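TRNA threonylcarbamoyladenosine dehydratase (PDB 4D7A) catalyses the ATP-dependent dehydration of threonylcarbamoyladenosine at position 37 of tRNA to its cyclic form, and can accept sulfur from a cysteine desulfurase in vitro. Local coordinates at residues B[30-35]-B[56-61]; B[39-44]-B[246-251]; B[122-127]-B[146-151]. All blocks are in the same frame, centred on the assembly; numbering follows the deposited sequence.

Contact 1 (B[30-35]-B[56-61]). With AMP (adenosine monophosphate), chain K.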
loop_
_atom_site.group_PDB
_atom_site.type_symbol
_atom_site.label_atom_id
_atom_site.label_comp_id
_atom_site.label_asym_id
_atom_site.label_seq_id
_atom_site.Cartn_x
_atom_site.Cartn_y
_atom_site.Cartn_z
ATOM N N ASP B 30 -9.060 -13.737 16.794
ATOM C CA ASP B 30 -8.359 -14.504 17.826
ATOM C C ASP B 30 -6.843 -14.510 17.667
ATOM O O ASP B 30 -6.131 -15.034 18.530
ATOM C CB ASP B 30 -8.840 -15.962 17.836
ATOM C CG ASP B 30 -10.252 -16.119 18.366
ATOM O OD1 ASP B 30 -10.748 -15.203 19.050
ATOM O OD2 ASP B 30 -10.846 -17.193 18.125
ATOM N N ALA B 31 -6.339 -13.934 16.574
ATOM C CA ALA B 31 -4.902 -14.024 16.274
ATOM C C ALA B 31 -4.092 -12.965 17.002
ATOM O O ALA B 31 -4.598 -11.897 17.339
ATOM C CB ALA B 31 -4.670 -13.896 14.756
ATOM N N HIS B 32 -2.821 -13.267 17.240
ATOM C CA HIS B 32 -1.908 -12.283 17.798
ATOM C C HIS B 32 -0.701 -12.233 16.888
ATOM O O HIS B 32 0.055 -13.196 16.811
ATOM C CB HIS B 32 -1.506 -12.654 19.228
ATOM C CG HIS B 32 -0.756 -11.570 19.943
ATOM N ND1 HIS B 32 -0.358 -11.685 21.260
ATOM C CD2 HIS B 32 -0.341 -10.350 19.526
ATOM C CE1 HIS B 32 0.276 -10.581 21.622
ATOM N NE2 HIS B 32 0.298 -9.753 20.589
ATOM N N ILE B 33 -0.517 -11.117 16.195
ATOM C CA ILE B 33 0.581 -11.035 15.247
ATOM C C ILE B 33 1.565 -9.975 15.698
ATOM O O ILE B 33 1.183 -8.919 16.196
ATOM C CB ILE B 33 0.044 -10.760 13.807
ATOM C CG1 ILE B 33 -0.717 -12.009 13.339
ATOM C CG2 ILE B 33 1.186 -10.418 12.839
ATOM C CD1 ILE B 33 -1.269 -11.959 11.942
ATOM N N CYS B 34 2.841 -10.294 15.542
ATOM C CA CYS B 34 3.933 -9.421 15.942
ATOM C C CYS B 34 4.568 -8.811 14.702
ATOM O O CYS B 34 4.966 -9.543 13.787
ATOM C CB CYS B 34 4.985 -10.215 16.714
ATOM S SG CYS B 34 6.355 -9.212 17.356
ATOM N N VAL B 35 4.692 -7.488 14.683
ATOM C CA VAL B 35 5.445 -6.814 13.617
ATOM C C VAL B 35 6.726 -6.262 14.204
ATOM O O VAL B 35 6.685 -5.452 15.133
ATOM C CB VAL B 35 4.659 -5.659 12.975
ATOM C CG1 VAL B 35 5.427 -5.110 11.775
ATOM C CG2 VAL B 35 3.290 -6.153 12.520
ATOM N N ALA B 56 -5.166 -8.878 17.994
ATOM C CA ALA B 56 -4.065 -8.486 18.875
ATOM C C ALA B 56 -2.827 -8.284 18.024
ATOM O O ALA B 56 -2.473 -9.142 17.200
ATOM C CB ALA B 56 -3.803 -9.550 19.974
ATOM N N ILE B 57 -2.155 -7.162 18.248
ATOM C CA ILE B 57 -0.977 -6.808 17.461
ATOM C C ILE B 57 0.114 -6.341 18.402
ATOM O O ILE B 57 -0.130 -5.483 19.251
ATOM C CB ILE B 57 -1.286 -5.688 16.440
ATOM C CG1 ILE B 57 -2.384 -6.146 15.458
ATOM C CG2 ILE B 57 -0.009 -5.307 15.697
ATOM C CD1 ILE B 57 -2.914 -5.024 14.544
ATOM N N THR B 58 1.309 -6.903 18.268
ATOM C CA THR B 58 2.450 -6.374 19.007
ATOM C C THR B 58 3.375 -5.654 18.028
ATOM O O THR B 58 3.637 -6.159 16.922
ATOM C CB THR B 58 3.226 -7.487 19.746
ATOM O OG1 THR B 58 2.405 -8.024 20.794
ATOM C CG2 THR B 58 4.509 -6.927 20.364
ATOM N N LEU B 59 3.841 -4.467 18.426
ATOM C CA LEU B 59 4.756 -3.671 17.613
ATOM C C LEU B 59 6.094 -3.540 18.326
ATOM O O LEU B 59 6.138 -3.101 19.483
ATOM C CB LEU B 59 4.198 -2.273 17.358
ATOM C CG LEU B 59 2.789 -2.191 16.777
ATOM C CD1 LEU B 59 2.392 -0.730 16.633
ATOM C CD2 LEU B 59 2.732 -2.907 15.424
ATOM N N ILE B 60 7.174 -3.910 17.643
ATOM C CA ILE B 60 8.509 -3.829 18.250
ATOM C C ILE B 60 9.438 -2.918 17.451
ATOM O O ILE B 60 9.796 -3.218 16.315
ATOM C CB ILE B 60 9.165 -5.225 18.399
ATOM C CG1 ILE B 60 8.198 -6.194 19.089
ATOM C CG2 ILE B 60 10.497 -5.103 19.184
ATOM C CD1 ILE B 60 8.806 -7.565 19.459
ATOM N N ASP B 61 9.819 -1.799 18.066
ATOM C CA ASP B 61 10.736 -0.829 17.463
ATOM C C ASP B 61 11.152 0.147 18.557
ATOM O O ASP B 61 10.348 0.439 19.440
ATOM C CB ASP B 61 10.058 -0.066 16.310
ATOM C CG ASP B 61 11.048 0.476 15.287
ATOM O OD1 ASP B 61 12.169 0.897 15.669
ATOM O OD2 ASP B 61 10.691 0.504 14.086
HETATM P P AMP K . 13.257 1.757 6.941
HETATM O O1P AMP K . 12.101 2.088 6.037
HETATM O O2P AMP K . 14.032 2.992 7.350
HETATM O O3P AMP K . 14.182 0.672 6.415
HETATM O "O5'" AMP K . 12.610 1.171 8.289
HETATM C "C5'" AMP K . 13.302 0.229 9.127
HETATM C "C4'" AMP K . 12.697 0.120 10.516
HETATM O "O4'" AMP K . 13.134 -1.113 11.184
HETATM C "C3'" AMP K . 13.053 1.274 11.473
HETATM O "O3'" AMP K . 11.873 1.768 12.111
HETATM C "C2'" AMP K . 13.954 0.604 12.520
HETATM O "O2'" AMP K . 13.940 1.191 13.804
HETATM C "C1'" AMP K . 13.402 -0.813 12.541
HETATM N N9 AMP K . 14.330 -1.782 13.143
HETATM C C8 AMP K . 15.631 -1.903 12.803
HETATM N N7 AMP K . 16.270 -2.836 13.558
HETATM C C5 AMP K . 15.372 -3.316 14.436
HETATM C C6 AMP K . 15.392 -4.330 15.518
HETATM N N6 AMP K . 16.513 -5.008 15.819
HETATM N N1 AMP K . 14.261 -4.567 16.206
HETATM C C2 AMP K . 13.130 -3.874 15.931
HETATM N N3 AMP K . 13.030 -2.942 14.965
HETATM C C4 AMP K . 14.098 -2.611 14.182
#
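Parallel strands 32-36 and 56-60, the two arms of the first beta-alpha-beta unit of the Rossmann-like ThiF fold, pair here from Ala31 and Ala56 to Val35 and Ile60. The backbone ladder is regular at the AMP end. Val35 N donates a hydrogen bond to Thr58 O at 2.8 Å, nearly straight at 170°, and Val35 O accepts from Ile60 N at 3.0 Å. At the other end it frays: the bond from Ala56 N to Ala31 O is weak.

His32, Ala56, Cys34 and Thr58 share one face. The His32 ring is carried across to the second strand because CG lies anti to the backbone N (chi1 -170°). Ala56 CB sits over one ring face, 3.9 Å from its centroid, as a CH-pi contact. At the ring edge NE2 meets Thr58 OG1 at 2.7 Å in a short but bent hydrogen bond (139°). Further along, Cys34 SG packs on Ile60 CD1 at 3.6 Å. Ile33, Val35, Ile57 and Leu59 point to the other face, where helix 42-51 covers them with Leu49 and Ala46.

Just past the second strand, Asp61 OD2 accepts a hydrogen bond from AMP O3' at 2.6 Å, and Ile38 N also binds it. Asp61 OD1 takes Asp63 N and lies 2.6 Å from AMP O2'. The carboxylate is thus held by backbone amides in position to receive the ribose.

Contact 2 (B[39-44]-B[246-251]). With AMP (adenosine monophosphate), chain K.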
loop_
_atom_site.group_PDB
_atom_site.type_symbol
_atom_site.label_atom_id
_atom_site.label_comp_id
_atom_site.label_asym_id
_atom_site.label_seq_id
_atom_site.Cartn_x
_atom_site.Cartn_y
_atom_site.Cartn_z
ATOM N N GLY B 39 8.869 0.550 10.154
ATOM C CA GLY B 39 9.415 1.536 9.232
ATOM C C GLY B 39 8.736 1.543 7.875
ATOM O O GLY B 39 7.508 1.435 7.781
ATOM N N GLY B 40 9.534 1.671 6.815
ATOM C CA GLY B 40 8.999 1.768 5.463
ATOM C C GLY B 40 8.142 0.574 5.066
ATOM O O GLY B 40 7.189 0.713 4.287
ATOM N N VAL B 41 8.469 -0.604 5.590
ATOM C CA VAL B 41 7.655 -1.794 5.320
ATOM C C VAL B 41 6.701 -2.087 6.477
ATOM O O VAL B 41 5.495 -2.288 6.279
ATOM C CB VAL B 41 8.549 -3.033 5.048
ATOM C CG1 VAL B 41 7.719 -4.322 4.999
ATOM C CG2 VAL B 41 9.337 -2.829 3.735
ATOM N N GLY B 42 7.240 -2.089 7.692
ATOM C CA GLY B 42 6.474 -2.543 8.844
ATOM C C GLY B 42 5.289 -1.667 9.237
ATOM O O GLY B 42 4.289 -2.178 9.756
ATOM N N SER B 43 5.386 -0.357 9.014
ATOM C CA SER B 43 4.289 0.527 9.414
ATOM C C SER B 43 3.042 0.193 8.593
ATOM O O SER B 43 1.941 0.160 9.130
ATOM C CB SER B 43 4.684 2.004 9.265
ATOM O OG SER B 43 4.920 2.360 7.909
ATOM N N TRP B 44 3.223 -0.082 7.297
ATOM C CA TRP B 44 2.098 -0.470 6.453
ATOM C C TRP B 44 1.592 -1.873 6.782
ATOM O O TRP B 44 0.387 -2.127 6.715
ATOM C CB TRP B 44 2.493 -0.384 4.969
ATOM C CG TRP B 44 3.055 0.960 4.661
ATOM C CD1 TRP B 44 4.387 1.312 4.673
ATOM C CD2 TRP B 44 2.328 2.164 4.359
ATOM N NE1 TRP B 44 4.522 2.643 4.378
ATOM C CE2 TRP B 44 3.282 3.190 4.173
ATOM C CE3 TRP B 44 0.970 2.465 4.180
ATOM C CZ2 TRP B 44 2.921 4.499 3.847
ATOM C CZ3 TRP B 44 0.611 3.767 3.869
ATOM C CH2 TRP B 44 1.584 4.770 3.702
ATOM N N ALA B 246 5.317 0.068 0.958
ATOM C CA ALA B 246 4.021 -0.329 1.542
ATOM C C ALA B 246 3.536 -1.634 0.919
ATOM O O ALA B 246 2.906 -2.461 1.587
ATOM C CB ALA B 246 2.968 0.768 1.369
ATOM N N THR B 247 3.800 -1.823 -0.368
ATOM C CA THR B 247 3.320 -3.038 -1.004
ATOM C C THR B 247 4.100 -4.267 -0.486
ATOM O O THR B 247 3.534 -5.362 -0.369
ATOM C CB THR B 247 3.382 -2.932 -2.561
ATOM O OG1 THR B 247 2.519 -1.863 -2.989
ATOM C CG2 THR B 247 2.866 -4.224 -3.203
ATOM N N PHE B 248 5.381 -4.086 -0.156
ATOM C CA PHE B 248 6.126 -5.148 0.537
ATOM C C PHE B 248 5.372 -5.561 1.799
ATOM O O PHE B 248 5.165 -6.742 2.047
ATOM C CB PHE B 248 7.549 -4.706 0.922
ATOM C CG PHE B 248 8.614 -5.030 -0.117
ATOM C CD1 PHE B 248 8.669 -4.337 -1.319
ATOM C CD2 PHE B 248 9.581 -6.006 0.132
ATOM C CE1 PHE B 248 9.668 -4.615 -2.275
ATOM C CE2 PHE B 248 10.583 -6.302 -0.825
ATOM C CZ PHE B 248 10.618 -5.606 -2.029
ATOM N N GLY B 249 4.961 -4.564 2.582
ATOM C CA GLY B 249 4.267 -4.808 3.832
ATOM C C GLY B 249 2.925 -5.477 3.601
ATOM O O GLY B 249 2.529 -6.395 4.339
ATOM N N PHE B 250 2.197 -5.003 2.593
ATOM C CA PHE B 250 0.888 -5.581 2.303
ATOM C C PHE B 250 0.999 -7.023 1.807
ATOM O O PHE B 250 0.185 -7.881 2.169
ATOM C CB PHE B 250 0.144 -4.734 1.264
ATOM C CG PHE B 250 -0.269 -3.383 1.759
ATOM C CD1 PHE B 250 -0.336 -3.111 3.119
ATOM C CD2 PHE B 250 -0.621 -2.376 0.857
ATOM C CE1 PHE B 250 -0.745 -1.866 3.586
ATOM C CE2 PHE B 250 -1.025 -1.125 1.319
ATOM C CZ PHE B 250 -1.094 -0.869 2.677
ATOM N N VAL B 251 1.986 -7.290 0.959
ATOM C CA VAL B 251 2.164 -8.653 0.452
ATOM C C VAL B 251 2.549 -9.602 1.606
ATOM O O VAL B 251 2.066 -10.751 1.682
ATOM C CB VAL B 251 3.204 -8.698 -0.680
ATOM C CG1 VAL B 251 3.614 -10.163 -0.989
ATOM C CG2 VAL B 251 2.616 -8.038 -1.931
HETATM P P AMP K . 13.257 1.757 6.941
HETATM O O1P AMP K . 12.101 2.088 6.037
HETATM O O2P AMP K . 14.032 2.992 7.350
HETATM O O3P AMP K . 14.182 0.672 6.415
HETATM O "O5'" AMP K . 12.610 1.171 8.289
HETATM C "C5'" AMP K . 13.302 0.229 9.127
HETATM C "C4'" AMP K . 12.697 0.120 10.516
HETATM O "O4'" AMP K . 13.134 -1.113 11.184
HETATM C "C3'" AMP K . 13.053 1.274 11.473
HETATM O "O3'" AMP K . 11.873 1.768 12.111
HETATM C "C2'" AMP K . 13.954 0.604 12.520
HETATM O "O2'" AMP K . 13.940 1.191 13.804
HETATM C "C1'" AMP K . 13.402 -0.813 12.541
HETATM N N9 AMP K . 14.330 -1.782 13.143
HETATM C C8 AMP K . 15.631 -1.903 12.803
HETATM N N7 AMP K . 16.270 -2.836 13.558
HETATM C C5 AMP K . 15.372 -3.316 14.436
HETATM C C6 AMP K . 15.392 -4.330 15.518
HETATM N N6 AMP K . 16.513 -5.008 15.819
HETATM N N1 AMP K . 14.261 -4.567 16.206
HETATM C C2 AMP K . 13.130 -3.874 15.931
HETATM N N3 AMP K . 13.030 -2.942 14.965
HETATM C C4 AMP K . 14.098 -2.611 14.182
#
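Trp44 and Ala246 form the tight part of this contact. Ala246 CB lies over one face of the indole, 3.4 Å from the centroid of its five-membered ring and only 16° off the ring normal. Trp44 CG is its closest atom, at 3.3 Å. Trp44 CG is anti to the carbonyl carbon (chi1 -53°), which lays the ring along the start of segment 246-251. Phe250 comes in obliquely beside Ala246, on the same side of the indole: its CE1 reaches Trp44 O at 3.3 Å, near the plane of the phenyl ring, and Trp44 CB at 3.8 Å. The indole NE1 is satisfied by Arg72 O. Gly249, having no side chain, lets the backbone of Val41 come close, and Val41 CG1 rests on Gly249 N at 3.7 Å.

The Val41 side chain is looser and partly exposed. Its CG2 touches Phe248 CB at 3.8 Å, but the Phe248 ring leads away.

Gly39 and Gly40 belong to the AMP pocket, in a glycine-rich turn consistent with a Rossmann-type GxGxxG motif. Gly40 N donates to AMP O1P at 2.7 Å. Ser43 N and OG grip Gly39 O from opposite faces of its plane and so steady the turn.

Helix 42-51 starts against helix 242-266, at the dimer interface. Phe250 of the second subunit packs on Ala246, Glu47 of that subunit lies against Trp44, and Phe248 is covered by strands 164-168 and 202-206.

Contact 3 (B[122-127]-B[146-151]). With GOL (glycerol), chain L.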
loop_
_atom_site.group_PDB
_atom_site.type_symbol
_atom_site.label_atom_id
_atom_site.label_comp_id
_atom_site.label_asym_id
_atom_site.label_seq_id
_atom_site.Cartn_x
_atom_site.Cartn_y
_atom_site.Cartn_z
ATOM N N TYR B 122 3.078 -16.067 19.362
ATOM C CA TYR B 122 2.397 -15.390 18.257
ATOM C C TYR B 122 1.813 -16.326 17.208
ATOM O O TYR B 122 2.372 -17.388 16.929
ATOM C CB TYR B 122 3.364 -14.425 17.585
ATOM C CG TYR B 122 3.846 -13.349 18.506
ATOM C CD1 TYR B 122 2.975 -12.366 18.973
ATOM C CD2 TYR B 122 5.169 -13.308 18.921
ATOM C CE1 TYR B 122 3.418 -11.368 19.824
ATOM C CE2 TYR B 122 5.621 -12.311 19.769
ATOM C CZ TYR B 122 4.739 -11.348 20.217
ATOM O OH TYR B 122 5.181 -10.355 21.061
ATOM N N SER B 123 0.698 -15.905 16.615
ATOM C CA SER B 123 0.123 -16.569 15.446
ATOM C C SER B 123 1.047 -16.448 14.232
ATOM O O SER B 123 1.097 -17.331 13.370
ATOM C CB SER B 123 -1.237 -15.961 15.101
ATOM O OG SER B 123 -2.079 -15.897 16.245
ATOM N N TYR B 124 1.743 -15.326 14.155
ATOM C CA TYR B 124 2.632 -15.035 13.031
ATOM C C TYR B 124 3.575 -13.918 13.415
ATOM O O TYR B 124 3.216 -13.025 14.184
ATOM C CB TYR B 124 1.839 -14.619 11.762
ATOM C CG TYR B 124 2.208 -15.464 10.558
ATOM C CD1 TYR B 124 3.329 -15.159 9.773
ATOM C CD2 TYR B 124 1.450 -16.570 10.215
ATOM C CE1 TYR B 124 3.672 -15.946 8.674
ATOM C CE2 TYR B 124 1.786 -17.364 9.121
ATOM C CZ TYR B 124 2.892 -17.053 8.360
ATOM O OH TYR B 124 3.209 -17.880 7.295
ATOM N N VAL B 125 4.766 -13.942 12.835
ATOM C CA VAL B 125 5.711 -12.840 13.004
ATOM C C VAL B 125 5.993 -12.241 11.645
ATOM O O VAL B 125 6.246 -12.978 10.692
ATOM C CB VAL B 125 7.022 -13.321 13.660
ATOM C CG1 VAL B 125 8.027 -12.163 13.772
ATOM C CG2 VAL B 125 6.712 -13.898 15.040
ATOM N N ILE B 126 5.875 -10.917 11.545
ATOM C CA ILE B 126 6.244 -10.205 10.321
ATOM C C ILE B 126 7.556 -9.469 10.581
ATOM O O ILE B 126 7.626 -8.520 11.386
ATOM C CB ILE B 126 5.134 -9.243 9.868
ATOM C CG1 ILE B 126 3.861 -10.059 9.558
ATOM C CG2 ILE B 126 5.574 -8.433 8.623
ATOM C CD1 ILE B 126 2.692 -9.243 9.105
ATOM N N ASP B 127 8.605 -9.939 9.911
ATOM C CA ASP B 127 9.938 -9.381 10.100
ATOM C C ASP B 127 10.172 -8.270 9.094
ATOM O O ASP B 127 10.346 -8.527 7.901
ATOM C CB ASP B 127 11.013 -10.457 9.946
ATOM C CG ASP B 127 12.370 -9.864 9.653
ATOM O OD1 ASP B 127 12.659 -8.778 10.197
ATOM O OD2 ASP B 127 13.138 -10.461 8.867
ATOM N N LYS B 146 9.857 -23.210 14.904
ATOM C CA LYS B 146 8.643 -23.399 14.105
ATOM C C LYS B 146 7.617 -22.296 14.341
ATOM O O LYS B 146 6.412 -22.560 14.335
ATOM C CB LYS B 146 7.974 -24.750 14.418
ATOM C CG LYS B 146 8.849 -25.984 14.279
ATOM C CD LYS B 146 9.320 -26.154 12.847
ATOM C CE LYS B 146 9.676 -27.609 12.559
ATOM N NZ LYS B 146 11.100 -27.939 12.829
ATOM N N ILE B 147 8.083 -21.078 14.587
ATOM C CA ILE B 147 7.183 -19.935 14.717
ATOM C C ILE B 147 6.901 -19.397 13.320
ATOM O O ILE B 147 7.849 -19.107 12.586
ATOM C CB ILE B 147 7.796 -18.827 15.595
ATOM C CG1 ILE B 147 8.049 -19.342 17.021
ATOM C CG2 ILE B 147 6.891 -17.609 15.631
ATOM C CD1 ILE B 147 8.853 -18.380 17.852
ATOM N N PRO B 148 5.616 -19.290 12.933
ATOM C CA PRO B 148 5.329 -18.831 11.567
ATOM C C PRO B 148 5.886 -17.436 11.354
ATOM O O PRO B 148 5.635 -16.541 12.169
ATOM C CB PRO B 148 3.786 -18.824 11.501
ATOM C CG PRO B 148 3.365 -19.804 12.553
ATOM C CD PRO B 148 4.382 -19.635 13.662
ATOM N N LEU B 149 6.656 -17.258 10.287
ATOM C CA LEU B 149 7.329 -15.997 10.065
ATOM C C LEU B 149 7.340 -15.690 8.571
ATOM O O LEU B 149 7.458 -16.582 7.733
ATOM C CB LEU B 149 8.761 -16.022 10.625
ATOM C CG LEU B 149 9.617 -14.772 10.353
ATOM C CD1 LEU B 149 10.459 -14.382 11.566
ATOM C CD2 LEU B 149 10.506 -14.977 9.138
ATOM N N VAL B 150 7.176 -14.426 8.231
ATOM C CA VAL B 150 7.463 -14.004 6.870
ATOM C C VAL B 150 8.426 -12.844 6.972
ATOM O O VAL B 150 8.267 -11.958 7.820
ATOM C CB VAL B 150 6.173 -13.634 6.067
ATOM C CG1 VAL B 150 5.300 -12.614 6.800
ATOM C CG2 VAL B 150 6.544 -13.162 4.650
ATOM N N THR B 151 9.477 -12.888 6.159
ATOM C CA THR B 151 10.458 -11.840 6.215
ATOM C C THR B 151 10.392 -11.032 4.929
ATOM O O THR B 151 9.677 -11.372 3.978
ATOM C CB THR B 151 11.888 -12.387 6.456
ATOM O OG1 THR B 151 12.787 -11.283 6.653
ATOM C CG2 THR B 151 12.359 -13.232 5.283
HETATM C C1 GOL L . 8.779 -19.223 7.021
HETATM C C2 GOL L . 8.448 -20.224 8.162
HETATM O O2 GOL L . 7.261 -19.827 8.834
HETATM C C3 GOL L . 9.611 -20.280 9.170
HETATM O O3 GOL L . 9.201 -20.554 10.508
HETATM O O HOH W 1 5.481 -17.376 6.018
#
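Asp127 OD2 is gripped by Thr151 OG1 across the contact and by Lys135 NZ in a salt bridge. The hydroxyl donates, but the modelled 2.4 Å between Thr151 OG1 and Asp127 OD2 is doubtful, being very short. Asp127 CG (chi1 160°) and Thr151 OG1 (chi1 -173°) are both anti to their backbone N, which sets the two side chains side by side. Asp127 OD1 is held by Ile129 N.

This pair lies at the C-terminal end of the parallel strands 124-127 and 149-152 of a later beta-alpha-beta unit of the Rossmann-like sheet, linked by helix 132-144. Val125 N donates to Pro148 O at 2.8 Å, Val150 N to Val125 O at 3.0 Å, and Asp127 N to Val150 O in an almost straight bond (172°).

Val125 CG1 packs on Leu149 CD1 on the acid's face, where Cys142 of helix 132-144 touches Leu149. Ile126 and Val150 touch through their CG1 atoms on the other face, where helix 242-266 packs on Ile126 and Tyr124.

At the start of the pairing Pro148 CB sits over the Tyr124 ring, 3.5 Å from its centroid. The far end of that ring is tied back by a water, which accepts from Tyr124 OH and donates to Leu149 O, each at 2.7 Å.

From the N terminus, strand 32-36 opens contact 1. The chain passes through the glycine-rich turn and helix 42-51, whose start forms one half of contact 2, before strand 56-60 closes contact 1. Contacts 1 and 2 therefore cross, and both touch AMP. Contact 3 follows in series with contact 1: strand 124-127 leads through helix 132-144 to strand 149-152. Its whole loop is nested inside the long loop that contact 2 closes only at helix 242-266. Strands 32-36 and 124-127 are neighbours, so contacts 1 and 3 build one continuous sheet. Contact 2 ties the nucleotide end of that sheet to the C-terminal helix.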